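Long-range contacts in phospholethanolamine N-methyltransferase 2 (Haemonchus contortus, PDB 4KRI), which probably methylates phosphomonomethylethanolamine, with S-adenosylmethionine as methyl donor, in the later steps of nematode phosphocholine synthesis: residues L118-D123 and S175-L180; F179-Q184 and D252-M257; F136-V141 and Y275-A280. One frame throughout, in Å; residues are numbered along the deposited sequence.

Contact 1 (L118-D123 and S175-L180); sequences LTDYFD and SFRDFL. With SAH (S-adenosyl-L-homocysteine), chain D.
Arg-177 reaches from helix 176-184 to two aspartates of helix 114-124, making a salt-bridge network that joins the N-terminal part of the chain to the edge of the methyltransferase site. The helices are not packed against each other: the axes of 118-123 and 176-180 approach no closer than 12.4 Å, and long side chains span the distance.

Three hydrogen bonds within salt bridges, all from Arg-177, make up the polar contact. Asp-120 OD1 is gripped end-on by both terminal nitrogens of Arg-177, NH1 and NH2, each 3.0 Å from that one oxygen, which they meet nearly along its C-O axis. Asp-123 OD2 takes a straighter bond from Arg-177 NH2 at 3.1 Å (171° at the hydrogen). This oxygen lies in the guanidinium plane, but the nitrogen stands above the carboxylate plane, the two flat groups being steeply inclined. With CG anti to the backbone N (chi1 -168°) and a bend at chi3, the arginine chain sets its guanidinium edge towards both acids. Asp-178 adds negative charge: its OD1 lies 3.5 Å from Arg-177 NH2, well out of the guanidinium plane, so the attraction is of charges alone. Its OD2 comes within 3.9 Å of Asp-123 OD2, a repulsion that the shared arginine probably offsets.

Apolar contact is slight. Thr-119 lays its methyl CG2 over one face of the guanidinium, while its hydroxyl is engaged with Met-115 and Trp-159.

Capping and ligand contacts complete the helix 176-184 side. Ser-175 is the N-cap, its OG accepting from Asp-178 N at 2.9 Å. On the cofactor side, Phe-176 brings CZ to 3.7 Å from N7 of S-adenosylhomocysteine, the adenine nitrogen lying oblique to the ring.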
loop_
_atom_site.group_PDB
_atom_site.type_symbol
_atom_site.label_atom_id
_atom_site.label_comp_id
_atom_site.label_asym_id
_atom_site.label_seq_id
_atom_site.Cartn_x
_atom_site.Cartn_y
_atom_site.Cartn_z
ATOM N N LEU A 118 9.793 -6.039 9.770
ATOM C CA LEU A 118 9.794 -5.014 10.806
ATOM C C LEU A 118 8.378 -4.493 11.038
ATOM O O LEU A 118 7.942 -4.338 12.189
ATOM C CB LEU A 118 10.735 -3.873 10.425
ATOM C CG LEU A 118 12.215 -4.141 10.672
ATOM C CD1 LEU A 118 13.019 -2.964 10.163
ATOM C CD2 LEU A 118 12.467 -4.352 12.165
ATOM N N THR A 119 7.647 -4.252 9.951
ATOM C CA THR A 119 6.284 -3.746 10.062
ATOM C C THR A 119 5.419 -4.720 10.847
ATOM O O THR A 119 4.666 -4.317 11.745
ATOM C CB THR A 119 5.679 -3.488 8.674
ATOM O OG1 THR A 119 6.549 -2.608 7.951
ATOM C CG2 THR A 119 4.302 -2.847 8.792
ATOM N N ASP A 120 5.541 -6.007 10.539
ATOM C CA ASP A 120 4.779 -7.014 11.272
ATOM C C ASP A 120 5.193 -7.052 12.741
ATOM O O ASP A 120 4.353 -7.191 13.627
ATOM C CB ASP A 120 4.956 -8.399 10.641
ATOM C CG ASP A 120 4.177 -8.559 9.346
ATOM O OD1 ASP A 120 3.225 -7.780 9.110
ATOM O OD2 ASP A 120 4.513 -9.481 8.566
ATOM N N TYR A 121 6.488 -6.911 12.996
ATOM C CA TYR A 121 7.001 -6.957 14.360
ATOM C C TYR A 121 6.416 -5.821 15.202
ATOM O O TYR A 121 5.993 -6.032 16.340
ATOM C CB TYR A 121 8.523 -6.860 14.344
ATOM C CG TYR A 121 9.198 -7.447 15.564
ATOM C CD1 TYR A 121 9.639 -8.762 15.565
ATOM C CD2 TYR A 121 9.406 -6.685 16.704
ATOM C CE1 TYR A 121 10.263 -9.306 16.667
ATOM C CE2 TYR A 121 10.025 -7.224 17.820
ATOM C CZ TYR A 121 10.451 -8.535 17.793
ATOM O OH TYR A 121 11.075 -9.089 18.890
ATOM N N PHE A 122 6.409 -4.615 14.641
ATOM C CA PHE A 122 5.843 -3.455 15.323
ATOM C C PHE A 122 4.344 -3.648 15.551
ATOM O O PHE A 122 3.802 -3.249 16.590
ATOM C CB PHE A 122 6.054 -2.193 14.480
ATOM C CG PHE A 122 7.490 -1.797 14.318
ATOM C CD1 PHE A 122 8.420 -2.079 15.305
ATOM C CD2 PHE A 122 7.909 -1.133 13.169
ATOM C CE1 PHE A 122 9.747 -1.704 15.160
ATOM C CE2 PHE A 122 9.228 -0.760 13.016
ATOM C CZ PHE A 122 10.152 -1.052 14.015
ATOM N N ASP A 123 3.678 -4.263 14.578
ATOM C CA ASP A 123 2.214 -4.388 14.604
ATOM C C ASP A 123 1.747 -5.402 15.649
ATOM O O ASP A 123 0.625 -5.322 16.157
ATOM C CB ASP A 123 1.698 -4.776 13.212
ATOM C CG ASP A 123 0.236 -4.408 12.994
ATOM O OD1 ASP A 123 -0.198 -3.320 13.433
ATOM O OD2 ASP A 123 -0.488 -5.211 12.374
ATOM N N SER A 175 -6.601 -8.186 11.419
ATOM C CA SER A 175 -6.672 -6.952 10.638
ATOM C C SER A 175 -6.809 -7.228 9.141
ATOM O O SER A 175 -6.467 -8.310 8.665
ATOM C CB SER A 175 -5.450 -6.066 10.895
ATOM O OG SER A 175 -4.315 -6.518 10.171
ATOM N N PHE A 176 -7.327 -6.240 8.417
ATOM C CA PHE A 176 -7.454 -6.296 6.967
ATOM C C PHE A 176 -6.085 -6.573 6.340
ATOM O O PHE A 176 -5.959 -7.442 5.477
ATOM C CB PHE A 176 -8.035 -4.965 6.462
ATOM C CG PHE A 176 -8.331 -4.931 4.982
ATOM C CD1 PHE A 176 -8.563 -6.101 4.265
ATOM C CD2 PHE A 176 -8.388 -3.717 4.311
ATOM C CE1 PHE A 176 -8.834 -6.056 2.903
ATOM C CE2 PHE A 176 -8.658 -3.663 2.954
ATOM C CZ PHE A 176 -8.877 -4.838 2.249
ATOM N N ARG A 177 -5.065 -5.844 6.799
ATOM C CA ARG A 177 -3.702 -6.008 6.298
ATOM C C ARG A 177 -3.225 -7.436 6.535
ATOM O O ARG A 177 -2.663 -8.068 5.640
ATOM C CB ARG A 177 -2.747 -5.018 6.985
ATOM C CG ARG A 177 -1.376 -4.911 6.327
ATOM C CD ARG A 177 -0.432 -3.972 7.097
ATOM N NE ARG A 177 -0.069 -4.516 8.406
ATOM C CZ ARG A 177 0.999 -5.275 8.638
ATOM N NH1 ARG A 177 1.835 -5.583 7.655
ATOM N NH2 ARG A 177 1.236 -5.733 9.859
ATOM N N ASP A 178 -3.468 -7.949 7.736
ATOM C CA ASP A 178 -2.995 -9.286 8.074
ATOM C C ASP A 178 -3.760 -10.347 7.295
ATOM O O ASP A 178 -3.194 -11.362 6.892
ATOM C CB ASP A 178 -3.086 -9.544 9.580
ATOM C CG ASP A 178 -2.009 -8.815 10.366
ATOM O OD1 ASP A 178 -0.977 -8.437 9.770
ATOM O OD2 ASP A 178 -2.195 -8.637 11.592
ATOM N N PHE A 179 -5.047 -10.104 7.073
ATOM C CA PHE A 179 -5.851 -11.004 6.263
ATOM C C PHE A 179 -5.287 -11.148 4.850
ATOM O O PHE A 179 -5.184 -12.261 4.335
ATOM C CB PHE A 179 -7.299 -10.522 6.187
ATOM C CG PHE A 179 -8.122 -11.264 5.176
ATOM C CD1 PHE A 179 -8.567 -12.555 5.434
ATOM C CD2 PHE A 179 -8.440 -10.678 3.962
ATOM C CE1 PHE A 179 -9.316 -13.244 4.492
ATOM C CE2 PHE A 179 -9.186 -11.360 3.021
ATOM C CZ PHE A 179 -9.619 -12.644 3.282
ATOM N N LEU A 180 -4.942 -10.021 4.232
ATOM C CA LEU A 180 -4.351 -10.009 2.892
ATOM C C LEU A 180 -3.012 -10.762 2.876
ATOM O O LEU A 180 -2.780 -11.609 2.014
ATOM C CB LEU A 180 -4.138 -8.567 2.413
ATOM C CG LEU A 180 -5.381 -7.703 2.159
ATOM C CD1 LEU A 180 -5.016 -6.228 1.982
ATOM C CD2 LEU A 180 -6.110 -8.213 0.935
HETATM N N SAH D . -2.765 -3.394 -9.586
HETATM C CA SAH D . -1.823 -4.540 -9.498
HETATM C CB SAH D . -2.179 -5.432 -8.244
HETATM C CG SAH D . -3.498 -6.196 -8.272
HETATM S SD SAH D . -3.790 -7.135 -6.739
HETATM C C SAH D . -1.749 -5.282 -10.774
HETATM O O SAH D . -2.351 -4.878 -11.758
HETATM O OXT SAH D . -0.909 -6.159 -10.900
HETATM C "C5'" SAH D . -4.773 -6.101 -5.638
HETATM C "C4'" SAH D . -4.030 -5.323 -4.706
HETATM O "O4'" SAH D . -4.934 -4.392 -4.055
HETATM C "C3'" SAH D . -3.500 -6.177 -3.618
HETATM O "O3'" SAH D . -2.093 -6.069 -3.607
HETATM C "C2'" SAH D . -4.064 -5.639 -2.379
HETATM O "O2'" SAH D . -3.156 -5.674 -1.303
HETATM C "C1'" SAH D . -4.430 -4.244 -2.767
HETATM N N9 SAH D . -5.424 -3.612 -1.831
HETATM C C8 SAH D . -6.630 -4.106 -1.469
HETATM N N7 SAH D . -7.229 -3.206 -0.682
HETATM C C5 SAH D . -6.420 -2.134 -0.557
HETATM C C6 SAH D . -6.535 -0.921 0.135
HETATM N N6 SAH D . -7.647 -0.627 0.893
HETATM N N1 SAH D . -5.512 -0.044 0.045
HETATM C C2 SAH D . -4.422 -0.310 -0.683
HETATM N N3 SAH D . -4.286 -1.462 -1.365
HETATM C C4 SAH D . -5.258 -2.391 -1.307
#

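Contact 2 (F179-Q184 and D252-M257); sequences FLDRTQ and DLSTNM. With SAH (S-adenosyl-L-homocysteine), chain D; 1SH (2-(methylamino)ethyl dihydrogen phosphate), chain E.
Asp-181 meets the start of helix 255-268 with both carboxylate oxygens. Ser-254 OG donates to Asp-181 OD1 at 2.7 Å, and Asn-256 N sends a weak bond of 3.4 Å to the same oxygen. The other oxygen, OD2, lies 3.0 Å from Thr-255 OG1. Beside this polar group, Leu-180 CD1 packs 4.0 Å from Leu-253 CB, the two leucines crossing at about a right angle.

Ser-254 is also the N-cap of helix 255-268: chi1 of 168° swings OG beside the carbonyl carbon, where it accepts from Met-257 N while its own O-H is donated in a hydrogen bond to Asp-181 OD1. Before it comes the acidic end of a Rossmann-type strand, as in class I methyltransferases, where Asp-252 accepts hydrogen bonds from both ribose hydroxyls of S-adenosylhomocysteine, O3' to OD1 and, at 2.6 Å, O2' to OD2. An Asx turn, Ser-254 N to Asp-252 OD2 on the anti lone pair, ties this acid to the cap.

Farther out, Gly-232 N hydrogen-bonds to Asp-252 OD1, and Asn-256 ND2 is held by Tyr-185 O. Gln-184 NE2 comes within 3.1 Å of O2 of phosphomonomethylethanolamine, and is hydrogen-bonded to the hydroxyls of Tyr-193 and Tyr-347.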
loop_
_atom_site.group_PDB
_atom_site.type_symbol
_atom_site.label_atom_id
_atom_site.label_comp_id
_atom_site.label_asym_id
_atom_site.label_seq_id
_atom_site.Cartn_x
_atom_site.Cartn_y
_atom_site.Cartn_z
ATOM N N PHE A 179 -5.047 -10.104 7.073
ATOM C CA PHE A 179 -5.851 -11.004 6.263
ATOM C C PHE A 179 -5.287 -11.148 4.850
ATOM O O PHE A 179 -5.184 -12.261 4.335
ATOM C CB PHE A 179 -7.299 -10.522 6.187
ATOM C CG PHE A 179 -8.122 -11.264 5.176
ATOM C CD1 PHE A 179 -8.567 -12.555 5.434
ATOM C CD2 PHE A 179 -8.440 -10.678 3.962
ATOM C CE1 PHE A 179 -9.316 -13.244 4.492
ATOM C CE2 PHE A 179 -9.186 -11.360 3.021
ATOM C CZ PHE A 179 -9.619 -12.644 3.282
ATOM N N LEU A 180 -4.942 -10.021 4.232
ATOM C CA LEU A 180 -4.351 -10.009 2.892
ATOM C C LEU A 180 -3.012 -10.762 2.876
ATOM O O LEU A 180 -2.780 -11.609 2.014
ATOM C CB LEU A 180 -4.138 -8.567 2.413
ATOM C CG LEU A 180 -5.381 -7.703 2.159
ATOM C CD1 LEU A 180 -5.016 -6.228 1.982
ATOM C CD2 LEU A 180 -6.110 -8.213 0.935
ATOM N N ASP A 181 -2.147 -10.459 3.842
ATOM C CA ASP A 181 -0.795 -11.035 3.895
ATOM C C ASP A 181 -0.780 -12.519 4.276
ATOM O O ASP A 181 0.174 -13.233 3.955
ATOM C CB ASP A 181 0.084 -10.264 4.897
ATOM C CG ASP A 181 0.593 -8.931 4.351
ATOM O OD1 ASP A 181 0.713 -8.779 3.116
ATOM O OD2 ASP A 181 0.896 -8.035 5.175
ATOM N N ARG A 182 -1.809 -12.983 4.979
ATOM C CA ARG A 182 -1.799 -14.348 5.510
ATOM C C ARG A 182 -2.617 -15.332 4.687
ATOM O O ARG A 182 -2.511 -16.541 4.878
ATOM C CB ARG A 182 -2.271 -14.379 6.974
ATOM C CG ARG A 182 -1.338 -13.668 7.966
ATOM C CD ARG A 182 -1.939 -13.625 9.372
ATOM N NE ARG A 182 -1.183 -12.745 10.266
ATOM C CZ ARG A 182 -1.578 -12.406 11.492
ATOM N NH1 ARG A 182 -2.722 -12.873 11.973
ATOM N NH2 ARG A 182 -0.826 -11.600 12.238
ATOM N N THR A 183 -3.438 -14.816 3.780
ATOM C CA THR A 183 -4.341 -15.675 3.025
ATOM C C THR A 183 -4.086 -15.611 1.524
ATOM O O THR A 183 -3.339 -16.419 0.978
ATOM C CB THR A 183 -5.813 -15.315 3.306
ATOM O OG1 THR A 183 -5.970 -15.012 4.700
ATOM C CG2 THR A 183 -6.720 -16.472 2.927
ATOM N N GLN A 184 -4.698 -14.640 0.858
ATOM C CA GLN A 184 -4.612 -14.571 -0.598
ATOM C C GLN A 184 -3.225 -14.145 -1.074
ATOM O O GLN A 184 -2.711 -14.660 -2.074
ATOM C CB GLN A 184 -5.672 -13.614 -1.160
ATOM C CG GLN A 184 -5.720 -13.597 -2.686
ATOM C CD GLN A 184 -6.906 -12.828 -3.253
ATOM O OE1 GLN A 184 -7.606 -12.114 -2.533
ATOM N NE2 GLN A 184 -7.135 -12.975 -4.551
ATOM N N ASP A 252 -0.166 0.306 -1.592
ATOM C CA ASP A 252 -0.764 -1.000 -1.368
ATOM C C ASP A 252 -0.796 -1.271 0.116
ATOM O O ASP A 252 0.080 -0.815 0.843
ATOM C CB ASP A 252 0.046 -2.096 -2.058
ATOM C CG ASP A 252 -0.791 -3.300 -2.364
ATOM O OD1 ASP A 252 -1.149 -3.509 -3.547
ATOM O OD2 ASP A 252 -1.140 -4.028 -1.406
ATOM N N LEU A 253 -1.803 -2.014 0.565
ATOM C CA LEU A 253 -1.916 -2.307 1.981
ATOM C C LEU A 253 -1.044 -3.500 2.340
ATOM O O LEU A 253 -0.621 -3.648 3.489
ATOM C CB LEU A 253 -3.384 -2.577 2.341
ATOM C CG LEU A 253 -3.676 -2.732 3.837
ATOM C CD1 LEU A 253 -3.013 -1.628 4.651
ATOM C CD2 LEU A 253 -5.166 -2.722 4.076
ATOM N N SER A 254 -0.760 -4.348 1.356
ATOM C CA SER A 254 0.011 -5.554 1.630
ATOM C C SER A 254 1.517 -5.320 1.615
ATOM O O SER A 254 2.070 -4.934 0.586
ATOM C CB SER A 254 -0.346 -6.641 0.617
ATOM O OG SER A 254 0.586 -7.716 0.690
ATOM N N THR A 255 2.187 -5.565 2.744
ATOM C CA THR A 255 3.641 -5.467 2.790
ATOM C C THR A 255 4.304 -6.576 1.985
ATOM O O THR A 255 5.396 -6.377 1.455
ATOM C CB THR A 255 4.201 -5.496 4.222
ATOM O OG1 THR A 255 3.511 -6.491 4.984
ATOM C CG2 THR A 255 4.043 -4.129 4.877
ATOM N N ASN A 256 3.670 -7.742 1.906
ATOM C CA ASN A 256 4.175 -8.805 1.036
ATOM C C ASN A 256 4.277 -8.359 -0.426
ATOM O O ASN A 256 5.288 -8.607 -1.087
ATOM C CB ASN A 256 3.312 -10.063 1.117
ATOM C CG ASN A 256 3.544 -10.854 2.377
ATOM O OD1 ASN A 256 4.545 -10.670 3.063
ATOM N ND2 ASN A 256 2.622 -11.774 2.675
ATOM N N MET A 257 3.230 -7.697 -0.911
ATOM C CA MET A 257 3.197 -7.170 -2.270
ATOM C C MET A 257 4.241 -6.083 -2.464
ATOM O O MET A 257 5.045 -6.124 -3.403
ATOM C CB MET A 257 1.817 -6.564 -2.571
ATOM C CG MET A 257 0.724 -7.564 -2.772
ATOM S SD MET A 257 0.963 -8.414 -4.340
ATOM C CE MET A 257 -0.687 -8.942 -4.691
HETATM N N SAH D . -2.765 -3.394 -9.586
HETATM C CA SAH D . -1.823 -4.540 -9.498
HETATM C CB SAH D . -2.179 -5.432 -8.244
HETATM C CG SAH D . -3.498 -6.196 -8.272
HETATM S SD SAH D . -3.790 -7.135 -6.739
HETATM C C SAH D . -1.749 -5.282 -10.774
HETATM O O SAH D . -2.351 -4.878 -11.758
HETATM O OXT SAH D . -0.909 -6.159 -10.900
HETATM C "C5'" SAH D . -4.773 -6.101 -5.638
HETATM C "C4'" SAH D . -4.030 -5.323 -4.706
HETATM O "O4'" SAH D . -4.934 -4.392 -4.055
HETATM C "C3'" SAH D . -3.500 -6.177 -3.618
HETATM O "O3'" SAH D . -2.093 -6.069 -3.607
HETATM C "C2'" SAH D . -4.064 -5.639 -2.379
HETATM O "O2'" SAH D . -3.156 -5.674 -1.303
HETATM C "C1'" SAH D . -4.430 -4.244 -2.767
HETATM N N9 SAH D . -5.424 -3.612 -1.831
HETATM C C8 SAH D . -6.630 -4.106 -1.469
HETATM N N7 SAH D . -7.229 -3.206 -0.682
HETATM C C5 SAH D . -6.420 -2.134 -0.557
HETATM C C6 SAH D . -6.535 -0.921 0.135
HETATM N N6 SAH D . -7.647 -0.627 0.893
HETATM N N1 SAH D . -5.512 -0.044 0.045
HETATM C C2 SAH D . -4.422 -0.310 -0.683
HETATM N N3 SAH D . -4.286 -1.462 -1.365
HETATM C C4 SAH D . -5.258 -2.391 -1.307
HETATM O O4 1SH E . -9.009 -14.432 -9.311
HETATM P P1 1SH E . -8.582 -14.435 -7.845
HETATM O O1 1SH E . -9.740 -14.373 -6.929
HETATM O O3 1SH E . -7.737 -15.733 -7.555
HETATM O O2 1SH E . -7.706 -13.142 -7.582
HETATM C C1 1SH E . -6.667 -12.901 -8.379
HETATM C C2 1SH E . -6.004 -11.540 -8.216
HETATM N N1 1SH E . -6.778 -10.386 -8.580
HETATM C C3 1SH E . -6.045 -9.235 -8.195
#

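Contact 3 (F136-V141 and Y275-A280); sequences FQFYAV and YAVCDA. With SAH (S-adenosyl-L-homocysteine), chain D.
Val-141 and Val-277 stand side by side, pointing the same way, in an antiparallel hydrogen-bonded pair that joins strand 132-143 to strand 273-277. Their branches nest: Val-141 CB lies 3.9 Å from Val-277 CG2. On the other flank of Val-277, methyl CG1 meets the rim of the Phe-138 ring at CZ, 3.7 Å away. A chi1 of 176° carries this ring away from its own backbone N and across Val-277 at about a right angle, its edge turned to Val-277 O near the ring plane. Val-141 CG2 also lies at that edge, in plane, completing the fit. Thr-119 of helix 114-124 touches Phe-138 and Val-141, and Met-115 touches Val-277.

At the neighbouring position small groups meet: Ala-140 CB fits against Cys-278 CB at 4.2 Å. Tyr-139 and Ala-140 both face Thr-160 in a classic beta bulge. A water accepts from Asp-279 N and donates to Tyr-139 O at 2.7 Å, bridging the two backbones beside the valine pair.

The pair is closed by Val-141 N to Val-277 O (3.0 Å) and Val-277 N to Val-141 O. The paired strand leads directly into Asp-279, whose OD1 accepts from adenine N6, and Ala-280, whose N donates to N1 (177°), consistent with recognition of the adenine edge.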
loop_
_atom_site.group_PDB
_atom_site.type_symbol
_atom_site.label_atom_id
_atom_site.label_comp_id
_atom_site.label_asym_id
_atom_site.label_seq_id
_atom_site.Cartn_x
_atom_site.Cartn_y
_atom_site.Cartn_z
ATOM N N PHE A 136 1.377 -0.494 19.050
ATOM C CA PHE A 136 1.285 0.461 17.954
ATOM C C PHE A 136 0.273 0.047 16.905
ATOM O O PHE A 136 0.289 -1.091 16.428
ATOM C CB PHE A 136 2.653 0.652 17.292
ATOM C CG PHE A 136 3.597 1.485 18.099
ATOM C CD1 PHE A 136 3.320 2.826 18.353
ATOM C CD2 PHE A 136 4.774 0.937 18.601
ATOM C CE1 PHE A 136 4.198 3.603 19.111
ATOM C CE2 PHE A 136 5.653 1.699 19.352
ATOM C CZ PHE A 136 5.363 3.040 19.616
ATOM N N GLN A 137 -0.610 0.978 16.550
ATOM C CA GLN A 137 -1.503 0.805 15.411
ATOM C C GLN A 137 -0.792 1.311 14.160
ATOM O O GLN A 137 -0.165 2.373 14.173
ATOM C CB GLN A 137 -2.807 1.583 15.625
ATOM C CG GLN A 137 -3.730 1.612 14.410
ATOM C CD GLN A 137 -5.003 2.390 14.674
ATOM O OE1 GLN A 137 -5.711 2.128 15.649
ATOM N NE2 GLN A 137 -5.301 3.353 13.810
ATOM N N PHE A 138 -0.881 0.545 13.080
ATOM C CA PHE A 138 -0.210 0.900 11.833
ATOM C C PHE A 138 -0.916 2.037 11.084
ATOM O O PHE A 138 -2.150 2.055 10.975
ATOM C CB PHE A 138 -0.116 -0.337 10.931
ATOM C CG PHE A 138 0.485 -0.056 9.588
ATOM C CD1 PHE A 138 1.867 0.024 9.437
ATOM C CD2 PHE A 138 -0.330 0.154 8.485
ATOM C CE1 PHE A 138 2.428 0.294 8.200
ATOM C CE2 PHE A 138 0.231 0.424 7.242
ATOM C CZ PHE A 138 1.600 0.490 7.102
ATOM N N TYR A 139 -0.131 2.991 10.574
ATOM C CA TYR A 139 -0.666 4.011 9.675
ATOM C C TYR A 139 -0.065 3.934 8.266
ATOM O O TYR A 139 -0.803 3.846 7.282
ATOM C CB TYR A 139 -0.507 5.423 10.251
ATOM C CG TYR A 139 -1.118 6.476 9.363
ATOM C CD1 TYR A 139 -2.494 6.687 9.343
ATOM C CD2 TYR A 139 -0.328 7.250 8.527
ATOM C CE1 TYR A 139 -3.058 7.646 8.511
ATOM C CE2 TYR A 139 -0.885 8.210 7.700
ATOM C CZ TYR A 139 -2.240 8.410 7.698
ATOM O OH TYR A 139 -2.773 9.374 6.864
ATOM N N ALA A 140 1.257 3.993 8.157
ATOM C CA ALA A 140 1.889 3.932 6.840
ATOM C C ALA A 140 3.367 3.606 6.909
ATOM O O ALA A 140 4.005 3.761 7.948
ATOM C CB ALA A 140 1.690 5.246 6.074
ATOM N N VAL A 141 3.898 3.141 5.786
ATOM C CA VAL A 141 5.338 3.131 5.566
ATOM C C VAL A 141 5.574 3.925 4.296
ATOM O O VAL A 141 4.996 3.623 3.251
ATOM C CB VAL A 141 5.895 1.722 5.326
ATOM C CG1 VAL A 141 7.442 1.788 5.262
ATOM C CG2 VAL A 141 5.454 0.764 6.417
ATOM N N TYR A 275 6.634 4.339 -3.894
ATOM C CA TYR A 275 5.641 3.445 -3.296
ATOM C C TYR A 275 5.390 3.778 -1.824
ATOM O O TYR A 275 6.261 4.334 -1.153
ATOM C CB TYR A 275 6.137 1.999 -3.381
ATOM C CG TYR A 275 6.263 1.429 -4.779
ATOM C CD1 TYR A 275 5.166 1.359 -5.624
ATOM C CD2 TYR A 275 7.475 0.930 -5.236
ATOM C CE1 TYR A 275 5.269 0.810 -6.900
ATOM C CE2 TYR A 275 7.588 0.377 -6.516
ATOM C CZ TYR A 275 6.494 0.336 -7.337
ATOM O OH TYR A 275 6.623 -0.231 -8.593
ATOM N N ALA A 276 4.201 3.436 -1.316
ATOM C CA ALA A 276 3.906 3.580 0.118
ATOM C C ALA A 276 3.010 2.431 0.557
ATOM O O ALA A 276 2.148 2.002 -0.209
ATOM C CB ALA A 276 3.215 4.919 0.417
ATOM N N VAL A 277 3.239 1.899 1.758
ATOM C CA VAL A 277 2.304 0.937 2.330
ATOM C C VAL A 277 1.250 1.742 3.087
ATOM O O VAL A 277 1.583 2.480 4.013
ATOM C CB VAL A 277 2.999 0.008 3.341
ATOM C CG1 VAL A 277 2.046 -1.091 3.800
ATOM C CG2 VAL A 277 4.247 -0.602 2.735
ATOM N N CYS A 278 -0.010 1.615 2.689
ATOM C CA CYS A 278 -1.105 2.278 3.411
ATOM C C CYS A 278 -2.423 1.789 2.884
ATOM O O CYS A 278 -2.478 1.140 1.848
ATOM C CB CYS A 278 -1.034 3.800 3.271
ATOM S SG CYS A 278 -1.147 4.416 1.546
ATOM N N ASP A 279 -3.479 2.087 3.628
ATOM C CA ASP A 279 -4.838 1.742 3.232
ATOM C C ASP A 279 -5.376 2.960 2.487
ATOM O O ASP A 279 -5.479 4.047 3.049
ATOM C CB ASP A 279 -5.675 1.448 4.481
ATOM C CG ASP A 279 -7.086 0.994 4.153
ATOM O OD1 ASP A 279 -7.611 1.361 3.079
ATOM O OD2 ASP A 279 -7.682 0.274 4.985
ATOM N N ALA A 280 -5.691 2.782 1.209
ATOM C CA ALA A 280 -6.069 3.905 0.351
ATOM C C ALA A 280 -7.377 4.575 0.788
ATOM O O ALA A 280 -7.677 5.696 0.379
ATOM C CB ALA A 280 -6.148 3.455 -1.106
HETATM N N SAH D . -2.765 -3.394 -9.586
HETATM C CA SAH D . -1.823 -4.540 -9.498
HETATM C CB SAH D . -2.179 -5.432 -8.244
HETATM C CG SAH D . -3.498 -6.196 -8.272
HETATM S SD SAH D . -3.790 -7.135 -6.739
HETATM C C SAH D . -1.749 -5.282 -10.774
HETATM O O SAH D . -2.351 -4.878 -11.758
HETATM O OXT SAH D . -0.909 -6.159 -10.900
HETATM C "C5'" SAH D . -4.773 -6.101 -5.638
HETATM C "C4'" SAH D . -4.030 -5.323 -4.706
HETATM O "O4'" SAH D . -4.934 -4.392 -4.055
HETATM C "C3'" SAH D . -3.500 -6.177 -3.618
HETATM O "O3'" SAH D . -2.093 -6.069 -3.607
HETATM C "C2'" SAH D . -4.064 -5.639 -2.379
HETATM O "O2'" SAH D . -3.156 -5.674 -1.303
HETATM C "C1'" SAH D . -4.430 -4.244 -2.767
HETATM N N9 SAH D . -5.424 -3.612 -1.831
HETATM C C8 SAH D . -6.630 -4.106 -1.469
HETATM N N7 SAH D . -7.229 -3.206 -0.682
HETATM C C5 SAH D . -6.420 -2.134 -0.557
HETATM C C6 SAH D . -6.535 -0.921 0.135
HETATM N N6 SAH D . -7.647 -0.627 0.893
HETATM N N1 SAH D . -5.512 -0.044 0.045
HETATM C C2 SAH D . -4.422 -0.310 -0.683
HETATM N N3 SAH D . -4.286 -1.462 -1.365
HETATM C C4 SAH D . -5.258 -2.391 -1.307
HETATM O O HOH W 1 -3.176 2.787 6.474
#

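In the fold
From the N terminus, helix 114-124 comes first, then strand 132-143, helix 176-184, strand 247-252 leading into helix 255-268, and strand 273-277. Contact 1 closes the loop from 118-123 to 175-180. Contact 3 starts inside that loop and ends far beyond it, so the two cross. Contact 2 begins on the helix where contact 1 ends, sharing Phe-179 and Leu-180, and is nested within the loop of contact 3. Thr-119 touches Phe-138, linking contacts 1 and 3; Asp-252 pairs by backbone with Ala-276 and Cys-278, linking 2 and 3. Together they join the N-terminal part to the methyltransferase domain around S-adenosylhomocysteine.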